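Local coordinates for protein haloalkane dehalogenase (Mycobacterium rhodesiae, PDB 4MJ3) that probably hydrolyses carbon-halogen bonds of haloalkanes, releasing an alcohol and a halide, within an alpha/beta-hydrolase fold, at residues Val24-Ser28 with Trp104-Ala108; Glu47-His53 with Arg75-Leu81; His53-Ser57 with Phe174-Val180. All blocks are in the same frame, centred on the assembly; numbering follows the deposited sequence.

Contact 1: residues Val24-Ser28 with Trp104-Ala108; sequences VEVDS and WMWAA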
loop_
_atom_site.group_PDB
_atom_site.type_symbol
_atom_site.label_atom_id
_atom_site.label_comp_id
_atom_site.label_asym_id
_atom_site.label_seq_id
_atom_site.Cartn_x
_atom_site.Cartn_y
_atom_site.Cartn_z
ATOM N N VAL A 24 -1.714 -4.615 -16.469
ATOM C CA VAL A 24 -1.805 -6.066 -16.549
ATOM C C VAL A 24 -3.257 -6.470 -16.327
ATOM O O VAL A 24 -4.024 -5.726 -15.720
ATOM C CB VAL A 24 -0.914 -6.775 -15.491
ATOM C CG1 VAL A 24 0.563 -6.648 -15.842
ATOM C CG2 VAL A 24 -1.203 -6.264 -14.080
ATOM N N GLU A 25 -3.614 -7.658 -16.775
ATOM C CA GLU A 25 -4.961 -8.187 -16.552
ATOM C C GLU A 25 -4.897 -9.363 -15.603
ATOM O O GLU A 25 -3.988 -10.180 -15.699
ATOM C CB GLU A 25 -5.563 -8.579 -17.879
ATOM C CG GLU A 25 -5.501 -7.406 -18.838
ATOM C CD GLU A 25 -6.666 -7.343 -19.783
ATOM O OE1 GLU A 25 -6.933 -8.358 -20.456
ATOM O OE2 GLU A 25 -7.293 -6.267 -19.847
ATOM N N VAL A 26 -5.857 -9.425 -14.692
ATOM C CA VAL A 26 -5.959 -10.511 -13.724
ATOM C C VAL A 26 -7.380 -11.045 -13.710
ATOM O O VAL A 26 -8.302 -10.352 -14.105
ATOM C CB VAL A 26 -5.539 -10.062 -12.310
ATOM C CG1 VAL A 26 -4.099 -9.534 -12.324
ATOM C CG2 VAL A 26 -6.450 -8.979 -11.764
ATOM N N ASP A 27 -7.541 -12.277 -13.235
ATOM C CA ASP A 27 -8.853 -12.878 -13.076
ATOM C C ASP A 27 -9.659 -12.102 -12.034
ATOM O O ASP A 27 -9.148 -11.749 -10.977
ATOM C CB ASP A 27 -8.712 -14.326 -12.605
ATOM C CG ASP A 27 -8.228 -15.253 -13.684
ATOM O OD1 ASP A 27 -8.239 -14.887 -14.871
ATOM O OD2 ASP A 27 -7.850 -16.396 -13.335
ATOM N N SER A 28 -10.924 -11.843 -12.344
ATOM C CA SER A 28 -11.794 -11.145 -11.407
ATOM C C SER A 28 -12.126 -11.988 -10.197
ATOM O O SER A 28 -12.346 -11.444 -9.108
ATOM C CB SER A 28 -13.101 -10.737 -12.085
ATOM O OG SER A 28 -13.896 -11.885 -12.361
ATOM N N TRP A 104 -5.643 -10.678 -6.046
ATOM C CA TRP A 104 -5.464 -9.731 -7.160
ATOM C C TRP A 104 -4.045 -9.177 -7.204
ATOM O O TRP A 104 -3.402 -9.149 -8.258
ATOM C CB TRP A 104 -6.457 -8.574 -7.052
ATOM C CG TRP A 104 -7.871 -8.920 -7.361
ATOM C CD1 TRP A 104 -8.320 -9.795 -8.298
ATOM C CD2 TRP A 104 -9.033 -8.347 -6.745
ATOM N NE1 TRP A 104 -9.703 -9.795 -8.315
ATOM C CE2 TRP A 104 -10.166 -8.912 -7.381
ATOM C CE3 TRP A 104 -9.228 -7.380 -5.756
ATOM C CZ2 TRP A 104 -11.474 -8.561 -7.029
ATOM C CZ3 TRP A 104 -10.522 -7.022 -5.413
ATOM C CH2 TRP A 104 -11.633 -7.633 -6.031
HETATM N N MSE A 105 -3.515 -8.782 -6.055
HETATM C CA MSE A 105 -2.154 -8.243 -6.015
HETATM C C MSE A 105 -1.107 -9.284 -6.378
HETATM O O MSE A 105 -0.154 -8.982 -7.116
HETATM C CB MSE A 105 -1.875 -7.621 -4.646
HETATM C CG MSE A 105 -0.469 -7.052 -4.504
HETATM SE SE MSE A 105 -0.026 -5.705 -5.887
HETATM C CE MSE A 105 -1.192 -4.246 -5.325
ATOM N N TRP A 106 -1.254 -10.502 -5.858
ATOM C CA TRP A 106 -0.332 -11.571 -6.209
ATOM C C TRP A 106 -0.377 -11.832 -7.704
ATOM O O TRP A 106 0.668 -11.954 -8.325
ATOM C CB TRP A 106 -0.609 -12.861 -5.437
ATOM C CG TRP A 106 0.399 -13.894 -5.719
ATOM C CD1 TRP A 106 0.187 -15.092 -6.319
ATOM C CD2 TRP A 106 1.813 -13.825 -5.448
ATOM N NE1 TRP A 106 1.364 -15.779 -6.419
ATOM C CE2 TRP A 106 2.378 -15.033 -5.897
ATOM C CE3 TRP A 106 2.643 -12.876 -4.859
ATOM C CZ2 TRP A 106 3.737 -15.310 -5.781
ATOM C CZ3 TRP A 106 4.000 -13.158 -4.738
ATOM C CH2 TRP A 106 4.530 -14.347 -5.197
ATOM N N ALA A 107 -1.580 -11.881 -8.279
ATOM C CA ALA A 107 -1.710 -12.091 -9.717
ATOM C C ALA A 107 -1.012 -10.996 -10.531
ATOM O O ALA A 107 -0.367 -11.296 -11.531
ATOM C CB ALA A 107 -3.159 -12.197 -10.108
ATOM N N ALA A 108 -1.120 -9.748 -10.083
ATOM C CA ALA A 108 -0.422 -8.632 -10.719
ATOM C C ALA A 108 1.096 -8.778 -10.669
ATOM O O ALA A 108 1.789 -8.660 -11.692
ATOM C CB ALA A 108 -0.827 -7.320 -10.090
#
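The side chains of Val26 and Trp104 cross at about a right angle where strand 22-27, an outermost strand of the central alpha/beta-hydrolase sheet, packs on helix 98-112. Strand and helix run obliquely antiparallel, their directions 136° apart. Val24 and Val26 both turn their CB toward the helix, while the intervening Glu25 points its CB away from it.

The two methyls of Val26 are shared between different partners. Val26 CG1 settles against the helix backbone, 3.6 Å from Ala107 CB and close beside the amide N of Ala108. Val26 CG2 approaches the indole obliquely and comes 4.0 Å from Trp104 CD1. Two residues earlier on the strand, Val24 CG2 reaches Ala108 CB at 4.1 Å. The short alanine side chains let Val26 CG1 come close to the helix backbone; Val24 packs less closely.

Trp104 works differently. Its CG lies anti to its own carbonyl carbon (chi1 -72°), which carries the indole across to the end of the strand. There the pyrrole edge meets two successive backbone carbonyls: Asp27 O lies 3.4 Å from Trp104 CD1, and Ser28 O accepts a hydrogen bond from Trp104 NE1 at 3.2 Å. The acceptor is close to the ring plane, but the bond is bent, 144° at the hydrogen. Thus a buried indole N-H finds a partner exactly where the strand gives way to a turn. His101 meets the same indole edge-to-face, and Leu34 of strand 33-41 also packs on it. The hydroxyl of Ser28 serves the turn instead, bonding Asp30 and Gly32. Seen from Ser28 O, Trp104 NE1 stands well above the carbonyl plane, not on a lone pair.

Contact 2: residues Glu47-His53 with Arg75-Leu81; sequences EVVLLLH and RAVAIDL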
loop_
_atom_site.group_PDB
_atom_site.type_symbol
_atom_site.label_atom_id
_atom_site.label_comp_id
_atom_site.label_asym_id
_atom_site.label_seq_id
_atom_site.Cartn_x
_atom_site.Cartn_y
_atom_site.Cartn_z
ATOM N N GLU A 47 17.587 -3.849 -9.247
ATOM C CA GLU A 47 16.867 -4.551 -8.171
ATOM C C GLU A 47 15.501 -3.915 -8.006
ATOM O O GLU A 47 15.376 -2.682 -7.988
ATOM C CB GLU A 47 17.606 -4.478 -6.844
ATOM C CG GLU A 47 18.885 -5.280 -6.814
ATOM C CD GLU A 47 19.440 -5.396 -5.412
ATOM O OE1 GLU A 47 18.853 -6.116 -4.594
ATOM O OE2 GLU A 47 20.473 -4.766 -5.131
ATOM N N VAL A 48 14.488 -4.757 -7.878
ATOM C CA VAL A 48 13.114 -4.291 -7.858
ATOM C C VAL A 48 12.753 -3.781 -6.473
ATOM O O VAL A 48 12.930 -4.490 -5.479
ATOM C CB VAL A 48 12.138 -5.411 -8.250
ATOM C CG1 VAL A 48 10.687 -4.984 -8.015
ATOM C CG2 VAL A 48 12.353 -5.841 -9.693
ATOM N N VAL A 49 12.182 -2.581 -6.432
ATOM C CA VAL A 49 11.556 -2.052 -5.226
ATOM C C VAL A 49 10.070 -1.925 -5.539
ATOM O O VAL A 49 9.687 -1.158 -6.427
ATOM C CB VAL A 49 12.136 -0.691 -4.857
ATOM C CG1 VAL A 49 11.477 -0.150 -3.591
ATOM C CG2 VAL A 49 13.653 -0.797 -4.708
ATOM N N LEU A 50 9.257 -2.694 -4.838
ATOM C CA LEU A 50 7.811 -2.711 -5.071
ATOM C C LEU A 50 7.132 -1.822 -4.065
ATOM O O LEU A 50 7.218 -2.061 -2.854
ATOM C CB LEU A 50 7.274 -4.139 -4.973
ATOM C CG LEU A 50 5.769 -4.289 -5.154
ATOM C CD1 LEU A 50 5.316 -3.837 -6.530
ATOM C CD2 LEU A 50 5.421 -5.745 -4.925
ATOM N N LEU A 51 6.430 -0.803 -4.566
ATOM C CA LEU A 51 5.837 0.238 -3.748
ATOM C C LEU A 51 4.329 0.068 -3.700
ATOM O O LEU A 51 3.656 0.250 -4.711
ATOM C CB LEU A 51 6.162 1.613 -4.345
ATOM C CG LEU A 51 7.647 1.905 -4.587
ATOM C CD1 LEU A 51 7.826 3.115 -5.490
ATOM C CD2 LEU A 51 8.377 2.102 -3.278
ATOM N N LEU A 52 3.808 -0.307 -2.537
ATOM C CA LEU A 52 2.379 -0.563 -2.401
ATOM C C LEU A 52 1.693 0.479 -1.538
ATOM O O LEU A 52 2.128 0.764 -0.417
ATOM C CB LEU A 52 2.126 -1.969 -1.839
ATOM C CG LEU A 52 2.677 -3.139 -2.669
ATOM C CD1 LEU A 52 2.185 -4.468 -2.088
ATOM C CD2 LEU A 52 2.317 -3.031 -4.143
ATOM N N HIS A 53 0.640 1.062 -2.097
ATOM C CA HIS A 53 -0.165 2.071 -1.440
ATOM C C HIS A 53 -1.357 1.395 -0.794
ATOM O O HIS A 53 -1.652 0.224 -1.047
ATOM C CB HIS A 53 -0.666 3.071 -2.472
ATOM C CG HIS A 53 -1.810 2.555 -3.282
ATOM N ND1 HIS A 53 -3.113 2.648 -2.863
ATOM C CD2 HIS A 53 -1.839 1.845 -4.435
ATOM C CE1 HIS A 53 -3.902 2.062 -3.740
ATOM N NE2 HIS A 53 -3.157 1.574 -4.706
ATOM N N ARG A 75 15.044 -0.330 -9.649
ATOM C CA ARG A 75 13.854 -0.374 -10.485
ATOM C C ARG A 75 12.626 -0.234 -9.588
ATOM O O ARG A 75 12.327 -1.114 -8.783
ATOM C CB ARG A 75 13.809 -1.690 -11.252
ATOM C CG ARG A 75 12.590 -1.866 -12.140
ATOM C CD ARG A 75 12.679 -3.158 -12.926
ATOM N NE ARG A 75 11.379 -3.522 -13.487
ATOM C CZ ARG A 75 10.968 -4.766 -13.704
ATOM N NH1 ARG A 75 11.726 -5.807 -13.378
ATOM N NH2 ARG A 75 9.779 -4.980 -14.248
ATOM N N ALA A 76 11.884 0.852 -9.772
ATOM C CA ALA A 76 10.734 1.141 -8.956
ATOM C C ALA A 76 9.466 0.679 -9.674
ATOM O O ALA A 76 9.178 1.107 -10.790
ATOM C CB ALA A 76 10.658 2.631 -8.658
ATOM N N VAL A 77 8.706 -0.170 -8.996
ATOM C CA VAL A 77 7.447 -0.653 -9.502
ATOM C C VAL A 77 6.373 -0.316 -8.473
ATOM O O VAL A 77 6.545 -0.588 -7.286
ATOM C CB VAL A 77 7.512 -2.169 -9.752
ATOM C CG1 VAL A 77 6.183 -2.677 -10.262
ATOM C CG2 VAL A 77 8.641 -2.466 -10.730
ATOM N N ALA A 78 5.299 0.336 -8.913
ATOM C CA ALA A 78 4.200 0.707 -8.018
ATOM C C ALA A 78 2.901 0.225 -8.649
ATOM O O ALA A 78 2.666 0.458 -9.839
ATOM C CB ALA A 78 4.153 2.218 -7.817
ATOM N N ILE A 79 2.059 -0.451 -7.870
ATOM C CA ILE A 79 0.861 -1.064 -8.440
ATOM C C ILE A 79 -0.375 -0.494 -7.748
ATOM O O ILE A 79 -0.412 -0.437 -6.538
ATOM C CB ILE A 79 0.903 -2.601 -8.237
ATOM C CG1 ILE A 79 2.147 -3.201 -8.897
ATOM C CG2 ILE A 79 -0.373 -3.251 -8.771
ATOM C CD1 ILE A 79 2.335 -4.679 -8.648
ATOM N N ASP A 80 -1.387 -0.121 -8.527
ATOM C CA ASP A 80 -2.652 0.340 -7.977
ATOM C C ASP A 80 -3.575 -0.835 -7.614
ATOM O O ASP A 80 -3.889 -1.683 -8.441
ATOM C CB ASP A 80 -3.407 1.235 -8.963
ATOM C CG ASP A 80 -2.748 2.589 -9.195
ATOM O OD1 ASP A 80 -1.847 3.021 -8.414
ATOM O OD2 ASP A 80 -3.129 3.230 -10.205
ATOM N N LEU A 81 -4.030 -0.850 -6.379
ATOM C CA LEU A 81 -4.999 -1.850 -5.921
ATOM C C LEU A 81 -6.280 -1.767 -6.746
ATOM O O LEU A 81 -6.683 -0.700 -7.164
ATOM C CB LEU A 81 -5.323 -1.618 -4.451
ATOM C CG LEU A 81 -4.192 -1.809 -3.431
ATOM C CD1 LEU A 81 -4.568 -1.225 -2.082
ATOM C CD2 LEU A 81 -3.848 -3.269 -3.303
HETATM O O HOH W 1 1.504 1.968 -5.156
HETATM O O HOH W 2 -0.613 -1.061 -3.682
#
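Leu51 and Val77 lie at the close-knit centre of a beta-alpha-beta unit, in which parallel strands 48-52 and 75-79, joined through helix 66-71, sit side by side in the alpha/beta-hydrolase sheet. Nearly straight backbone bonds zip this part together: Val49 N to Arg75 O at 2.8 Å, Val77 N to Val49 O, and Leu51 N to Val77 O at 2.7 Å. On the face beneath helix 98-112, Leu50 CD1 crosses to Ile79 CD1, 3.8 Å away. On the other face Leu51 lies against Ala78 and is covered by helix 66-71.

The N-terminal end is the solvent side, although Arg75 N still bonds Glu47 O there. Glu47 is exposed, and the extended side chain of Arg75 runs alongside Val48, with Arg75 NH1 3.7 Å from Val48 CG2; its NH2 continues to a salt bridge with Asp40.

At the other end the strands part, and two waters take over from direct bonds. The first donates to Leu51 O at 2.8 Å and has weak bonds with His53 N and Ile79 O. The second spans the gap by donating to both Ile79 O, at 2.9 Å, and His53 O. Beyond them a side chain restores the direct link. With CG between its backbone N and carbonyl carbon (chi1 77°), the His53 ring leans across to the 75-81 chain, where Leu81 CD1 packs on His53 CE1 at 3.7 Å. The Asp80 carboxylate is bonded by Ser59 and His37. His53 NE2 accepts the Leu81 N-H at 3.1 Å, nearly straight at the hydrogen (168°), with the Leu81 N lying 22° out of the imidazole plane.

Contact 3: residues His53-Ser57 with Phe174-Val180; sequences HGEPS and FPAGQIV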
loop_
_atom_site.group_PDB
_atom_site.type_symbol
_atom_site.label_atom_id
_atom_site.label_comp_id
_atom_site.label_asym_id
_atom_site.label_seq_id
_atom_site.Cartn_x
_atom_site.Cartn_y
_atom_site.Cartn_z
ATOM N N HIS A 53 0.640 1.062 -2.097
ATOM C CA HIS A 53 -0.165 2.071 -1.440
ATOM C C HIS A 53 -1.357 1.395 -0.794
ATOM O O HIS A 53 -1.652 0.224 -1.047
ATOM C CB HIS A 53 -0.666 3.071 -2.472
ATOM C CG HIS A 53 -1.810 2.555 -3.282
ATOM N ND1 HIS A 53 -3.113 2.648 -2.863
ATOM C CD2 HIS A 53 -1.839 1.845 -4.435
ATOM C CE1 HIS A 53 -3.902 2.062 -3.740
ATOM N NE2 HIS A 53 -3.157 1.574 -4.706
ATOM N N GLY A 54 -2.052 2.152 0.049
ATOM C CA GLY A 54 -3.255 1.671 0.687
ATOM C C GLY A 54 -4.449 2.577 0.476
ATOM O O GLY A 54 -4.640 3.174 -0.580
ATOM N N GLU A 55 -5.256 2.657 1.520
ATOM C CA GLU A 55 -6.521 3.367 1.509
ATOM C C GLU A 55 -6.325 4.862 1.787
ATOM O O GLU A 55 -5.540 5.232 2.664
ATOM C CB GLU A 55 -7.377 2.732 2.636
ATOM C CG GLU A 55 -8.598 3.517 3.081
ATOM C CD GLU A 55 -9.794 3.430 2.145
ATOM O OE1 GLU A 55 -9.629 2.977 1.006
ATOM O OE2 GLU A 55 -10.914 3.793 2.597
ATOM N N PRO A 56 -7.062 5.748 1.085
ATOM C CA PRO A 56 -7.783 5.626 -0.178
ATOM C C PRO A 56 -6.894 6.287 -1.235
ATOM O O PRO A 56 -7.312 7.204 -1.932
ATOM C CB PRO A 56 -9.009 6.491 0.049
ATOM C CG PRO A 56 -8.519 7.585 0.954
ATOM C CD PRO A 56 -7.250 7.102 1.648
ATOM N N SER A 57 -5.646 5.857 -1.301
ATOM C CA SER A 57 -4.652 6.516 -2.164
ATOM C C SER A 57 -4.451 5.710 -3.443
ATOM O O SER A 57 -5.313 4.905 -3.827
ATOM C CB SER A 57 -3.357 6.706 -1.386
ATOM O OG SER A 57 -2.757 5.469 -1.071
ATOM N N PHE A 174 -17.447 10.928 0.159
ATOM C CA PHE A 174 -16.134 10.410 0.519
ATOM C C PHE A 174 -15.068 11.181 -0.241
ATOM O O PHE A 174 -14.995 11.050 -1.470
ATOM C CB PHE A 174 -16.079 8.931 0.163
ATOM C CG PHE A 174 -14.864 8.213 0.679
ATOM C CD1 PHE A 174 -13.684 8.210 -0.046
ATOM C CD2 PHE A 174 -14.912 7.505 1.868
ATOM C CE1 PHE A 174 -12.564 7.525 0.413
ATOM C CE2 PHE A 174 -13.811 6.797 2.321
ATOM C CZ PHE A 174 -12.634 6.801 1.596
ATOM N N PRO A 175 -14.266 12.031 0.450
ATOM C CA PRO A 175 -13.325 12.929 -0.252
ATOM C C PRO A 175 -11.901 12.393 -0.144
ATOM O O PRO A 175 -11.206 12.646 0.849
ATOM C CB PRO A 175 -13.484 14.240 0.529
ATOM C CG PRO A 175 -13.800 13.785 1.934
ATOM C CD PRO A 175 -14.273 12.356 1.887
ATOM N N ALA A 176 -11.506 11.570 -1.111
ATOM C CA ALA A 176 -10.245 10.822 -0.960
ATOM C C ALA A 176 -9.056 11.767 -0.744
ATOM O O ALA A 176 -8.210 11.531 0.114
ATOM C CB ALA A 176 -10.009 9.914 -2.164
ATOM N N GLY A 177 -8.989 12.834 -1.516
ATOM C CA GLY A 177 -7.895 13.786 -1.410
ATOM C C GLY A 177 -7.833 14.478 -0.057
ATOM O O GLY A 177 -6.771 14.579 0.558
ATOM N N GLN A 178 -8.981 14.917 0.442
ATOM C CA GLN A 178 -8.998 15.518 1.768
ATOM C C GLN A 178 -8.694 14.510 2.876
ATOM O O GLN A 178 -8.184 14.892 3.941
ATOM C CB GLN A 178 -10.298 16.273 2.038
ATOM C CG GLN A 178 -10.366 17.630 1.354
ATOM C CD GLN A 178 -9.393 18.664 1.922
ATOM O OE1 GLN A 178 -8.773 18.459 2.973
ATOM N NE2 GLN A 178 -9.254 19.795 1.221
ATOM N N ILE A 179 -8.999 13.224 2.650
ATOM C CA ILE A 179 -8.613 12.188 3.616
ATOM C C ILE A 179 -7.106 12.077 3.669
ATOM O O ILE A 179 -6.519 11.971 4.752
ATOM C CB ILE A 179 -9.290 10.831 3.301
ATOM C CG1 ILE A 179 -10.771 10.903 3.638
ATOM C CG2 ILE A 179 -8.611 9.665 4.036
ATOM C CD1 ILE A 179 -11.605 9.816 2.975
ATOM N N VAL A 180 -6.447 12.082 2.507
ATOM C CA VAL A 180 -4.988 12.016 2.487
ATOM C C VAL A 180 -4.400 13.253 3.153
ATOM O O VAL A 180 -3.487 13.150 3.971
ATOM C CB VAL A 180 -4.425 11.846 1.052
ATOM C CG1 VAL A 180 -2.902 11.814 1.060
ATOM C CG2 VAL A 180 -4.942 10.552 0.427
#
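This is an apolar contact between Pro56, in the His-Gly-Glu-Pro loop that follows strand 48-52 of the alpha/beta-hydrolase core, and two neighbouring parts of the helical cap inserted after strand 140-145: Phe174 just before helix 176-182, and Ala176, Ile179 and Val180 in its first turns. The peptide bond before Pro56 is cis, so the chain bends sharply and its pyrrolidine ring is directed at the helix.

Pro56 CB meets the edge of the Phe174 ring in its plane, 3.7 Å from Phe174 CE1. Pro56 CG and CD both lie on Ile179 CG2, at 3.7 and 3.8 Å, with Val180 CG2 farther off. The backbone adds a further touch, Pro56 O being 3.8 Å from Ala176 CB. Phe174 is steadied from within its own segment as well, since Ile179 CD1 rests 3.4 Å above one ring face, offset toward the rim.

The side chains of Glu55 and Phe174 approach from opposite directions. The Glu55 chain, bent at chi2 (77°), carries Glu55 OE2 to 3.6 Å from Phe174 CZ, the carboxylate and ring planes being 50° apart. The backbone N of Glu55 bonds Asp123, which follows strand 117-121 at the position of the nucleophile in this family. The Glu55 amide would therefore be suited to an oxyanion hole, as in related dehalogenases, and the contact joins cap to probable active site. Behind the proline the loop is drawn tight on Gly54 O, which takes the Ser57 N-H and, in the carbonyl plane on a lone pair, His53 ND1 at 2.8 Å.

How the contacts relate
Near the N terminus the chain lays down strand 22-27 and completes contact 1 only when helix 98-112 returns to it. Within that long excursion, contact 2 closes a short beta-alpha-beta loop from 47-53 to 75-81. Contact 3 starts inside both loops, at 53-57, but ends far beyond them at 174-180, so it crosses contacts 1 and 2. Contact 1 ties helix to sheet edge, contact 2 strand to strand, contact 3 core to cap. Selenomethionine Met105 couples the first two, its CE 3.5 Å from Leu81 CD2, while His53 is common to the segments of contacts 2 and 3, whose centres lie about 18 Å apart.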